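Long-range contacts in synaptic vesicle glycoprotein 2C (Homo sapiens, PDB 5JLV), which is a synaptic vesicle membrane glycoprotein whose luminal domain serves as a protein receptor for botulinum neurotoxin A: residues 25-30 against 46-51; 35-40 against 55-60; 74-79 against 94-99; 86-91 against 106-111. One frame throughout, in Å; residues are numbered along the deposited sequence.

Contact 1: 25-30 against 46-51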
# COMPACT_ATOMS: atom_id res chain seq x y z
N ARG C 25 -10.26 0.04 -37.47
CA ARG C 25 -10.99 1.21 -37.95
C ARG C 25 -10.65 2.44 -37.10
O ARG C 25 -10.31 3.49 -37.64
CB ARG C 25 -12.50 0.95 -37.92
CG ARG C 25 -13.32 1.97 -38.68
CD ARG C 25 -14.81 1.79 -38.42
NE ARG C 25 -15.16 2.21 -37.06
CZ ARG C 25 -15.66 3.40 -36.75
NH1 ARG C 25 -15.89 4.31 -37.69
NH2 ARG C 25 -15.94 3.69 -35.49
N ASP C 26 -10.71 2.28 -35.78
CA ASP C 26 -10.59 3.40 -34.86
C ASP C 26 -9.24 3.55 -34.14
O ASP C 26 -9.11 4.40 -33.27
CB ASP C 26 -11.73 3.39 -33.83
CG ASP C 26 -12.93 4.23 -34.27
OD1 ASP C 26 -12.92 4.76 -35.40
OD2 ASP C 26 -13.90 4.36 -33.48
N LYS C 27 -8.24 2.74 -34.50
CA LYS C 27 -6.98 2.80 -33.74
C LYS C 27 -5.64 2.59 -34.43
O LYS C 27 -5.54 1.90 -35.45
CB LYS C 27 -7.06 1.96 -32.45
CG LYS C 27 -6.96 0.46 -32.64
CD LYS C 27 -7.02 -0.24 -31.29
CE LYS C 27 -8.34 0.06 -30.58
NZ LYS C 27 -8.45 -0.65 -29.28
N TYR C 28 -4.62 3.21 -33.83
CA TYR C 28 -3.22 2.95 -34.13
C TYR C 28 -2.59 2.24 -32.93
O TYR C 28 -2.98 2.49 -31.78
CB TYR C 28 -2.47 4.26 -34.38
CG TYR C 28 -2.87 5.00 -35.64
CD1 TYR C 28 -2.18 4.81 -36.83
CD2 TYR C 28 -3.92 5.92 -35.63
CE1 TYR C 28 -2.52 5.51 -37.98
CE2 TYR C 28 -4.27 6.62 -36.78
CZ TYR C 28 -3.57 6.41 -37.95
OH TYR C 28 -3.91 7.09 -39.09
N ALA C 29 -1.63 1.37 -33.20
CA ALA C 29 -0.99 0.58 -32.14
C ALA C 29 0.50 0.34 -32.39
O ALA C 29 0.95 0.28 -33.55
CB ALA C 29 -1.72 -0.75 -31.95
N ASN C 30 1.27 0.24 -31.30
CA ASN C 30 2.66 -0.20 -31.36
C ASN C 30 3.51 0.60 -32.35
O ASN C 30 4.18 0.04 -33.22
CB ASN C 30 2.74 -1.71 -31.67
CG ASN C 30 4.04 -2.35 -31.21
OD1 ASN C 30 5.02 -1.67 -30.92
ND2 ASN C 30 4.05 -3.67 -31.15
N GLU C 46 -8.16 6.13 -31.42
CA GLU C 46 -7.46 5.54 -30.29
C GLU C 46 -6.00 5.26 -30.64
O GLU C 46 -5.67 4.93 -31.78
CB GLU C 46 -8.16 4.27 -29.79
CG GLU C 46 -7.52 3.69 -28.53
CD GLU C 46 -8.33 2.58 -27.88
OE1 GLU C 46 -9.56 2.53 -28.09
OE2 GLU C 46 -7.73 1.77 -27.14
N TYR C 47 -5.12 5.43 -29.65
CA TYR C 47 -3.71 5.14 -29.79
C TYR C 47 -3.28 4.22 -28.64
O TYR C 47 -3.30 4.63 -27.47
CB TYR C 47 -2.89 6.45 -29.78
CG TYR C 47 -3.37 7.49 -30.79
CD1 TYR C 47 -2.93 7.47 -32.11
CD2 TYR C 47 -4.31 8.47 -30.42
CE1 TYR C 47 -3.38 8.41 -33.04
CE2 TYR C 47 -4.76 9.41 -31.34
CZ TYR C 47 -4.29 9.37 -32.65
OH TYR C 47 -4.74 10.29 -33.57
N ASP C 48 -2.95 2.97 -28.98
CA ASP C 48 -2.53 1.94 -28.02
C ASP C 48 -1.03 1.78 -28.12
O ASP C 48 -0.50 1.60 -29.23
CB ASP C 48 -3.17 0.58 -28.35
CG ASP C 48 -4.61 0.47 -27.88
OD1 ASP C 48 -5.18 1.47 -27.41
OD2 ASP C 48 -5.18 -0.65 -27.99
N ASN C 49 -0.34 1.83 -26.98
CA ASN C 49 1.10 1.60 -26.93
C ASN C 49 1.88 2.49 -27.90
O ASN C 49 2.80 2.05 -28.59
CB ASN C 49 1.41 0.11 -27.15
CG ASN C 49 0.66 -0.77 -26.18
OD1 ASN C 49 1.04 -0.91 -25.02
ND2 ASN C 49 -0.45 -1.34 -26.64
N GLY C 50 1.48 3.75 -27.96
CA GLY C 50 2.16 4.73 -28.78
C GLY C 50 3.31 5.34 -28.01
O GLY C 50 3.18 5.65 -26.82
N ARG C 51 4.43 5.49 -28.69
CA ARG C 51 5.60 6.12 -28.11
C ARG C 51 5.95 7.39 -28.87
O ARG C 51 6.36 7.35 -30.03
CB ARG C 51 6.77 5.14 -28.07
CG ARG C 51 6.54 4.00 -27.09
CD ARG C 51 7.50 2.84 -27.28
NE ARG C 51 8.90 3.25 -27.22
CZ ARG C 51 9.52 3.70 -26.12
NH1 ARG C 51 8.85 3.83 -24.98
NH2 ARG C 51 10.80 4.03 -26.18
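Lys27 NZ reaches two acids of the facing strand at once. It forms a salt bridge with Glu46 OE2 at 3.3 Å, weak as a hydrogen bond, and a longer one with Asp48 OD2 at 3.5 Å. The lysine gets there because its CG sits between the backbone N and the carbonyl carbon (chi1 76°) and its chain bends again further out, so that CD and CE pass beside the acids. Glu46 runs alongside it, extended and pointing the same way, while Asp48, two residues on and on the same face, crosses the lysine at a slant. Glu46 OE2 is shared: Lys68 of the neighbouring coil also pairs with it, and Asp48 OD1 lies only 2.6 Å from this same Glu46 OE2, close enough that one of the two acids probably carries a proton.

The other face, marked by Tyr28 and Tyr47, is aromatic. Their rings lie nearly parallel, planes 9° apart, but are slid until they barely overlap, with Tyr28 CD2 meeting Tyr47 CE1 at 3.6 Å. Phe67 continues the row by stacking on Tyr47. Between the two faces the parallel backbones are joined by straight bonds such as Glu46 N to Asp26 O (2.7 Å) and Asp48 N to Tyr28 O (2.8 Å). One face of this parallel pairing is thus electrostatic, Lys27 and Lys68 probably offsetting what charge the two acids keep, and the other is a row of near-parallel aromatic rings.

Contact 2: 35-40 against 55-60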
# COMPACT_ATOMS: atom_id res chain seq x y z
N PHE C 35 9.78 12.36 -34.57
CA PHE C 35 10.01 13.45 -35.51
C PHE C 35 8.98 14.56 -35.29
O PHE C 35 7.92 14.31 -34.70
CB PHE C 35 9.94 12.95 -36.96
CG PHE C 35 8.83 11.95 -37.21
CD1 PHE C 35 9.07 10.57 -37.12
CD2 PHE C 35 7.55 12.38 -37.56
CE1 PHE C 35 8.06 9.65 -37.35
CE2 PHE C 35 6.53 11.46 -37.79
CZ PHE C 35 6.79 10.10 -37.69
N THR C 36 9.29 15.76 -35.77
CA THR C 36 8.38 16.90 -35.64
C THR C 36 6.98 16.55 -36.16
O THR C 36 6.84 15.94 -37.22
CB THR C 36 8.93 18.15 -36.38
OG1 THR C 36 10.19 18.53 -35.81
CG2 THR C 36 7.96 19.33 -36.28
N MET C 37 5.96 16.90 -35.38
CA MET C 37 4.57 16.84 -35.83
C MET C 37 4.02 18.27 -35.88
O MET C 37 4.08 19.01 -34.89
CB MET C 37 3.74 15.96 -34.89
CG MET C 37 2.47 15.39 -35.51
SD MET C 37 1.55 14.27 -34.41
CE MET C 37 2.81 13.03 -34.08
N GLU C 38 3.50 18.66 -37.04
CA GLU C 38 3.22 20.06 -37.30
C GLU C 38 1.94 20.26 -38.12
O GLU C 38 1.70 19.56 -39.11
CB GLU C 38 4.41 20.69 -38.02
CG GLU C 38 4.46 22.21 -37.98
CD GLU C 38 5.78 22.76 -38.49
OE1 GLU C 38 6.66 21.97 -38.91
OE2 GLU C 38 5.95 24.00 -38.46
N ASN C 39 1.12 21.22 -37.69
CA ASN C 39 -0.10 21.65 -38.40
C ASN C 39 -1.03 20.50 -38.77
O ASN C 39 -1.28 20.25 -39.95
CB ASN C 39 0.26 22.48 -39.65
CG ASN C 39 1.00 23.75 -39.30
OD1 ASN C 39 2.20 23.86 -39.54
ND2 ASN C 39 0.29 24.72 -38.72
N GLN C 40 -1.52 19.80 -37.75
CA GLN C 40 -2.38 18.64 -37.94
C GLN C 40 -3.51 18.64 -36.93
O GLN C 40 -3.32 19.06 -35.78
CB GLN C 40 -1.59 17.34 -37.79
CG GLN C 40 -0.52 17.09 -38.84
CD GLN C 40 0.39 15.93 -38.46
OE1 GLN C 40 0.02 15.08 -37.65
NE2 GLN C 40 1.58 15.90 -39.05
N VAL C 55 9.61 14.19 -29.58
CA VAL C 55 8.77 14.83 -30.57
C VAL C 55 8.59 16.31 -30.26
O VAL C 55 8.43 16.69 -29.09
CB VAL C 55 7.39 14.13 -30.65
CG1 VAL C 55 6.44 14.86 -31.59
CG2 VAL C 55 7.56 12.68 -31.06
N LYS C 56 8.63 17.14 -31.29
CA LYS C 56 8.15 18.51 -31.18
C LYS C 56 6.77 18.64 -31.84
O LYS C 56 6.63 18.43 -33.05
CB LYS C 56 9.14 19.50 -31.81
CG LYS C 56 10.49 19.54 -31.10
CD LYS C 56 11.37 20.68 -31.60
CE LYS C 56 12.07 20.31 -32.90
NZ LYS C 56 13.13 21.29 -33.24
N PHE C 57 5.76 18.95 -31.03
CA PHE C 57 4.41 19.25 -31.52
C PHE C 57 4.28 20.74 -31.79
O PHE C 57 4.62 21.57 -30.94
CB PHE C 57 3.35 18.82 -30.51
CG PHE C 57 3.33 17.35 -30.23
CD1 PHE C 57 2.64 16.48 -31.06
CD2 PHE C 57 3.99 16.83 -29.10
CE1 PHE C 57 2.61 15.11 -30.79
CE2 PHE C 57 3.96 15.47 -28.83
CZ PHE C 57 3.27 14.61 -29.67
N LYS C 58 3.79 21.10 -32.98
CA LYS C 58 3.63 22.50 -33.34
C LYS C 58 2.28 22.68 -34.01
O LYS C 58 2.05 22.17 -35.12
CB LYS C 58 4.76 22.95 -34.29
CG LYS C 58 6.17 22.75 -33.76
CD LYS C 58 7.22 23.09 -34.82
CE LYS C 58 8.62 22.74 -34.32
NZ LYS C 58 9.70 23.32 -35.15
N SER C 59 1.38 23.40 -33.34
CA SER C 59 0.01 23.60 -33.83
C SER C 59 -0.63 22.25 -34.18
O SER C 59 -1.04 22.01 -35.31
CB SER C 59 -0.01 24.55 -35.04
OG SER C 59 0.81 25.68 -34.83
N VAL C 60 -0.67 21.37 -33.19
CA VAL C 60 -1.28 20.07 -33.34
C VAL C 60 -2.43 20.01 -32.35
O VAL C 60 -2.26 20.35 -31.18
CB VAL C 60 -0.27 18.93 -33.04
CG1 VAL C 60 -0.98 17.58 -32.94
CG2 VAL C 60 0.81 18.88 -34.11
O HOH W 1 12.31 20.21 -36.26
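Met37 carries its CG anti to the backbone N (chi1 -158°) and then folds its methyl over at chi3 (-58°), while Phe57 leans its ring back beside its own backbone N (chi1 -62°). Together these turns set the thioether alongside the ring: Met37 SD stands at the ring edge, 3.9 Å from Phe57 CE1, and the methyl touches that same carbon. This is a Met-aromatic contact made edge-on. A face of the Phe57 ring is taken by Val55, whose CG1 sits 3.6 Å above the plane over the ring centre. Val60 CG2 comes up from the far end of the segment, crossing Met37 at about a right angle and pressing on Met37 O at 3.4 Å.

The opposite face, with Glu38 and Lys58, is polar. These two cross with their aliphatic parts touching, Glu38 CG against Lys58 CB at 3.8 Å, and their charged ends do not meet. A water bonded to Thr36 OG1 at 2.7 Å also takes a weak bond from Lys56 NZ.

Backbone bonds hold the register, among them Lys58 N to Met37 O (2.8 Å) and Asn39 N to Lys58 O (2.9 Å). At Asn39 and Ser59 both chains turn a corner in the left-handed conformation. Strands 37-38 and 56-58 are the first two of a three-stranded parallel sheet; Phe57 bonds onward through its backbone to Thr76 and Val78 of strand 76-78, and past the corners Gln40 and Val60 enter the next sheet, 40-43 beside 60-63.

Contact 3: 74-79 against 94-99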
# COMPACT_ATOMS: atom_id res chain seq x y z
N ASP C 74 10.39 13.22 -23.41
CA ASP C 74 11.23 14.32 -23.93
C ASP C 74 10.55 15.05 -25.08
O ASP C 74 11.15 15.27 -26.13
CB ASP C 74 12.62 13.81 -24.36
CG ASP C 74 13.50 13.42 -23.18
OD1 ASP C 74 13.41 14.08 -22.12
OD2 ASP C 74 14.29 12.46 -23.31
N VAL C 75 9.29 15.43 -24.87
CA VAL C 75 8.54 16.15 -25.89
C VAL C 75 8.36 17.62 -25.53
O VAL C 75 8.24 17.97 -24.34
CB VAL C 75 7.18 15.47 -26.26
CG1 VAL C 75 7.32 13.95 -26.30
CG2 VAL C 75 6.08 15.88 -25.32
N THR C 76 8.40 18.48 -26.54
CA THR C 76 8.01 19.87 -26.39
C THR C 76 6.82 20.15 -27.30
O THR C 76 6.58 19.40 -28.25
CB THR C 76 9.15 20.84 -26.73
OG1 THR C 76 9.60 20.60 -28.06
CG2 THR C 76 10.31 20.67 -25.75
N SER C 77 6.08 21.22 -27.00
CA SER C 77 4.84 21.52 -27.73
C SER C 77 4.50 23.01 -27.74
O SER C 77 4.57 23.69 -26.72
CB SER C 77 3.67 20.70 -27.17
OG SER C 77 3.51 20.91 -25.77
N VAL C 78 4.13 23.51 -28.92
CA VAL C 78 3.70 24.89 -29.08
C VAL C 78 2.32 24.89 -29.78
O VAL C 78 2.09 24.13 -30.75
CB VAL C 78 4.74 25.72 -29.89
CG1 VAL C 78 4.36 27.19 -29.94
CG2 VAL C 78 6.13 25.56 -29.27
N ASN C 79 1.40 25.68 -29.25
CA ASN C 79 0.05 25.78 -29.80
C ASN C 79 -0.54 24.37 -29.99
O ASN C 79 -1.15 24.06 -31.02
CB ASN C 79 0.05 26.59 -31.12
CG ASN C 79 -1.35 26.92 -31.62
OD1 ASN C 79 -2.27 27.18 -30.83
ND2 ASN C 79 -1.52 26.89 -32.94
N ASN C 94 9.21 13.79 -18.68
CA ASN C 94 9.93 14.97 -19.15
C ASN C 94 9.29 15.62 -20.40
O ASN C 94 9.98 15.90 -21.40
CB ASN C 94 11.42 14.65 -19.38
CG ASN C 94 12.30 15.86 -19.22
OD1 ASN C 94 12.03 16.73 -18.39
ND2 ASN C 94 13.37 15.92 -20.02
N THR C 95 7.98 15.84 -20.33
CA THR C 95 7.27 16.63 -21.32
C THR C 95 7.12 18.07 -20.83
O THR C 95 7.41 18.37 -19.66
CB THR C 95 5.87 16.06 -21.63
OG1 THR C 95 4.96 16.39 -20.56
CG2 THR C 95 5.92 14.55 -21.82
N ASP C 96 6.68 18.96 -21.71
CA ASP C 96 6.31 20.30 -21.28
C ASP C 96 4.78 20.40 -21.13
O ASP C 96 4.21 21.50 -21.21
CB ASP C 96 6.88 21.37 -22.23
CG ASP C 96 6.26 21.31 -23.64
OD1 ASP C 96 5.38 20.46 -23.89
OD2 ASP C 96 6.67 22.13 -24.48
N PHE C 97 4.12 19.26 -20.91
CA PHE C 97 2.64 19.23 -20.85
C PHE C 97 2.07 19.80 -19.56
O PHE C 97 1.69 19.05 -18.66
CB PHE C 97 2.08 17.81 -21.08
CG PHE C 97 2.26 17.29 -22.49
CD1 PHE C 97 2.74 18.10 -23.51
CD2 PHE C 97 1.91 15.97 -22.80
CE1 PHE C 97 2.88 17.60 -24.81
CE2 PHE C 97 2.05 15.48 -24.09
CZ PHE C 97 2.53 16.29 -25.09
N GLU C 98 1.98 21.12 -19.48
CA GLU C 98 1.28 21.80 -18.39
C GLU C 98 -0.24 21.59 -18.50
O GLU C 98 -0.73 21.16 -19.55
CB GLU C 98 1.61 23.29 -18.43
CG GLU C 98 3.09 23.60 -18.36
CD GLU C 98 3.70 23.24 -17.03
OE1 GLU C 98 2.95 23.09 -16.03
OE2 GLU C 98 4.94 23.10 -16.97
N PRO C 99 -0.99 21.90 -17.41
CA PRO C 99 -2.45 21.76 -17.43
C PRO C 99 -3.14 22.42 -18.65
O PRO C 99 -4.13 21.88 -19.13
CB PRO C 99 -2.89 22.44 -16.12
CG PRO C 99 -1.75 22.19 -15.20
CD PRO C 99 -0.51 22.27 -16.06
O HOH W 2 10.46 18.33 -22.83
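Val75 lays its CG2 branch obliquely against the outer end of the Phe97 ring, 3.6 Å from Phe97 CZ, and the same methyl also touches Thr95 CB and CG2. Thr95 CB in turn lies above a face of the Phe97 ring, towards its rim, and its OG1 accepts from Phe97 N in an ST turn that probably steadies the backbone at Phe97.

Beyond the valine, Asp96 turns its carboxylate onto Ser77 with both oxygens. Ser77 N donates to Asp96 OD2 at 2.7 Å and Ser77 OG to Asp96 OD1, also at 2.7 Å, each arriving on the syn side and somewhat out of the carboxylate plane. The hydroxyl reaches OD1 because it stands between the backbone N and the carbonyl carbon (chi1 55°); it also meets Lys101 NZ. At the other end Asn94 ND2 gives a bond to Asp74 OD1 at 2.8 Å, with that oxygen close to the Asn94 amide plane and the carboxylate turned 82° from it. A water donates to both Val75 O and Asn94 O, and Asp96 N to Val75 O is only a weak bond.

Side chains and water thus do much of the joining here. Strand 76-78 is an edge strand of its three-stranded parallel sheet, next to 56-58; 94-99 runs along its start, then breaks away, while Phe97 packs inward edge-to-face with Phe72 and Phe82.

Contact 4: 86-91 against 106-111. With NAG (2-acetamido-2-deoxy-beta-D-glucopyranose), chain E.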
# COMPACT_ATOMS: atom_id res chain seq x y z
N THR C 86 -9.13 11.17 -23.57
CA THR C 86 -8.95 10.31 -22.41
C THR C 86 -7.57 9.65 -22.45
O THR C 86 -7.16 9.08 -23.47
CB THR C 86 -10.06 9.25 -22.33
OG1 THR C 86 -11.32 9.91 -22.36
CG2 THR C 86 -9.94 8.45 -21.03
N PHE C 87 -6.85 9.75 -21.34
CA PHE C 87 -5.54 9.11 -21.22
C PHE C 87 -5.62 8.03 -20.16
O PHE C 87 -6.04 8.30 -19.02
CB PHE C 87 -4.49 10.14 -20.84
CG PHE C 87 -4.37 11.27 -21.80
CD1 PHE C 87 -5.15 12.41 -21.65
CD2 PHE C 87 -3.46 11.22 -22.85
CE1 PHE C 87 -5.04 13.47 -22.53
CE2 PHE C 87 -3.34 12.27 -23.74
CZ PHE C 87 -4.14 13.40 -23.58
N ILE C 88 -5.22 6.82 -20.54
CA ILE C 88 -5.30 5.63 -19.69
C ILE C 88 -3.92 4.98 -19.57
O ILE C 88 -3.28 4.73 -20.59
CB ILE C 88 -6.29 4.60 -20.27
CG1 ILE C 88 -7.72 5.17 -20.29
CG2 ILE C 88 -6.24 3.28 -19.48
CD1 ILE C 88 -8.60 4.58 -21.37
N ASP C 89 -3.48 4.69 -18.34
CA ASP C 89 -2.20 4.00 -18.10
C ASP C 89 -1.04 4.61 -18.92
O ASP C 89 -0.19 3.89 -19.47
CB ASP C 89 -2.31 2.50 -18.42
CG ASP C 89 -3.36 1.77 -17.58
OD1 ASP C 89 -3.95 2.34 -16.63
OD2 ASP C 89 -3.60 0.58 -17.87
N THR C 90 -1.02 5.94 -19.03
CA THR C 90 -0.10 6.62 -19.92
C THR C 90 0.95 7.35 -19.09
O THR C 90 0.66 7.81 -17.98
CB THR C 90 -0.86 7.55 -20.90
OG1 THR C 90 -1.56 6.75 -21.86
CG2 THR C 90 0.07 8.53 -21.65
N VAL C 91 2.17 7.41 -19.61
CA VAL C 91 3.29 8.02 -18.90
C VAL C 91 3.73 9.28 -19.63
O VAL C 91 3.91 9.28 -20.86
CB VAL C 91 4.46 7.04 -18.79
CG1 VAL C 91 5.68 7.71 -18.16
CG2 VAL C 91 4.04 5.80 -17.99
N GLU C 106 -9.41 13.79 -19.63
CA GLU C 106 -9.59 12.87 -18.54
C GLU C 106 -8.33 11.99 -18.43
O GLU C 106 -7.82 11.49 -19.45
CB GLU C 106 -10.84 12.04 -18.84
CG GLU C 106 -11.02 10.83 -17.95
CD GLU C 106 -11.76 11.15 -16.67
OE1 GLU C 106 -12.58 12.10 -16.67
OE2 GLU C 106 -11.53 10.44 -15.68
N PHE C 107 -7.83 11.82 -17.21
CA PHE C 107 -6.67 10.96 -16.95
C PHE C 107 -7.06 9.83 -16.01
O PHE C 107 -7.70 10.07 -14.99
CB PHE C 107 -5.51 11.76 -16.33
CG PHE C 107 -5.01 12.87 -17.20
CD1 PHE C 107 -3.96 12.65 -18.10
CD2 PHE C 107 -5.57 14.15 -17.12
CE1 PHE C 107 -3.50 13.68 -18.91
CE2 PHE C 107 -5.11 15.18 -17.93
CZ PHE C 107 -4.07 14.95 -18.83
N LYS C 108 -6.66 8.61 -16.36
CA LYS C 108 -6.96 7.40 -15.57
C LYS C 108 -5.66 6.62 -15.37
O LYS C 108 -5.10 6.08 -16.33
CB LYS C 108 -7.96 6.49 -16.31
CG LYS C 108 -9.13 7.20 -16.97
CD LYS C 108 -10.40 7.04 -16.17
CE LYS C 108 -11.61 7.57 -16.93
NZ LYS C 108 -12.32 6.54 -17.74
N ASN C 109 -5.17 6.58 -14.13
CA ASN C 109 -3.93 5.87 -13.79
C ASN C 109 -2.74 6.36 -14.62
O ASN C 109 -1.97 5.54 -15.15
CB ASN C 109 -4.05 4.36 -14.01
CG ASN C 109 -5.20 3.72 -13.25
OD1 ASN C 109 -5.65 4.20 -12.21
ND2 ASN C 109 -5.67 2.60 -13.79
N CYS C 110 -2.58 7.67 -14.72
CA CYS C 110 -1.52 8.22 -15.52
C CYS C 110 -0.38 8.70 -14.64
O CYS C 110 -0.60 9.21 -13.52
CB CYS C 110 -2.04 9.34 -16.42
SG CYS C 110 -3.08 8.72 -17.77
N SER C 111 0.83 8.55 -15.15
CA SER C 111 2.03 8.97 -14.43
C SER C 111 2.66 10.21 -15.08
O SER C 111 2.78 10.29 -16.32
CB SER C 111 3.04 7.83 -14.38
OG SER C 111 2.49 6.68 -13.76
C1 NAG E . -6.72 1.77 -13.23
C2 NAG E . -7.62 1.18 -14.31
C3 NAG E . -8.59 0.16 -13.72
C4 NAG E . -7.86 -0.84 -12.83
C5 NAG E . -6.94 -0.13 -11.84
C6 NAG E . -6.15 -1.13 -11.01
C7 NAG E . -8.47 2.27 -16.30
C8 NAG E . -9.40 3.32 -16.84
N2 NAG E . -8.36 2.23 -14.98
O3 NAG E . -9.26 -0.53 -14.78
O4 NAG E . -8.81 -1.63 -12.12
O5 NAG E . -6.04 0.72 -12.55
O6 NAG E . -5.60 -2.13 -11.87
O7 NAG E . -7.86 1.51 -17.03
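The Phe87 and Phe107 rings lie nearly parallel, planes 12° apart, yet offset so far that they barely overlap; the nearest atoms, Phe87 CD1 and Phe107 CE1, are 3.4 Å apart. Glu106 O sits at the edge of the Phe87 ring. Phe67 meets Phe87 with its plane nearly parallel, and Phe82 and Phe92 meet it edge-to-face, so the ring is buried in aromatics. A second flat pair lies at the corner: the Asp89 carboxylate and Asn109 amide run side by side, nearly coplanar (15°), with a weak bond from Asn109 ND2 to Asp89 OD1 at 3.3 Å.

That same Asn109 ND2 is joined to C1 of the N-acetylglucosamine at 1.5 Å, and Asn109-Cys110-Ser111 is the sequon. The sugar's acetamido group rests on the strands: NAG C8 is 3.5 Å from Lys108 CB, and NAG O7 is 3.4 Å from Ile88 CG2. Inside the corner, Cys110 SG nestles against Phe87 O at 3.2 Å and takes a weak bond from Thr90 N.

Lys108 N to Phe87 O (2.7 Å) and Ser111 N to Thr90 O (2.9 Å) keep the strands in step on each side of the turn. A chain of another protein pairs antiparallel with Cys110 and Ser111, and an aromatic side chain of it bonds Asn109 OD1, consistent with toxin recognition at this glycosylated corner. Phenylalanines repeated at successive coils, with parallel strands on flat faces between sharp corners, are the mark of the quadrilateral beta-helix of the pentapeptide-repeat kind.

All four contacts join parallel stretches about twenty residues apart, one coil of the beta-helix to the next. Contact 1 is a surface contact at the N-terminal end; the other three are partly buried. Contacts 1 and 4 reach the same large curled sheet, contacts 2 and 3 the three-stranded one, where they touch directly through backbone bonds of Phe57 and Ser59 to Val78. Contacts 2 and 4 lie on opposite sides of the chain's centre, about 21 Å apart between centres. Contacts 2 to 4 pack aromatic rings inward, and contact 1 keeps a tyrosine pair on one face. Outward lie salt bridges in 1, charged chains touching through aliphatic parts in 2, and a glycan and protein partner in 4; in 3 a carboxylate takes over from backbone pairing.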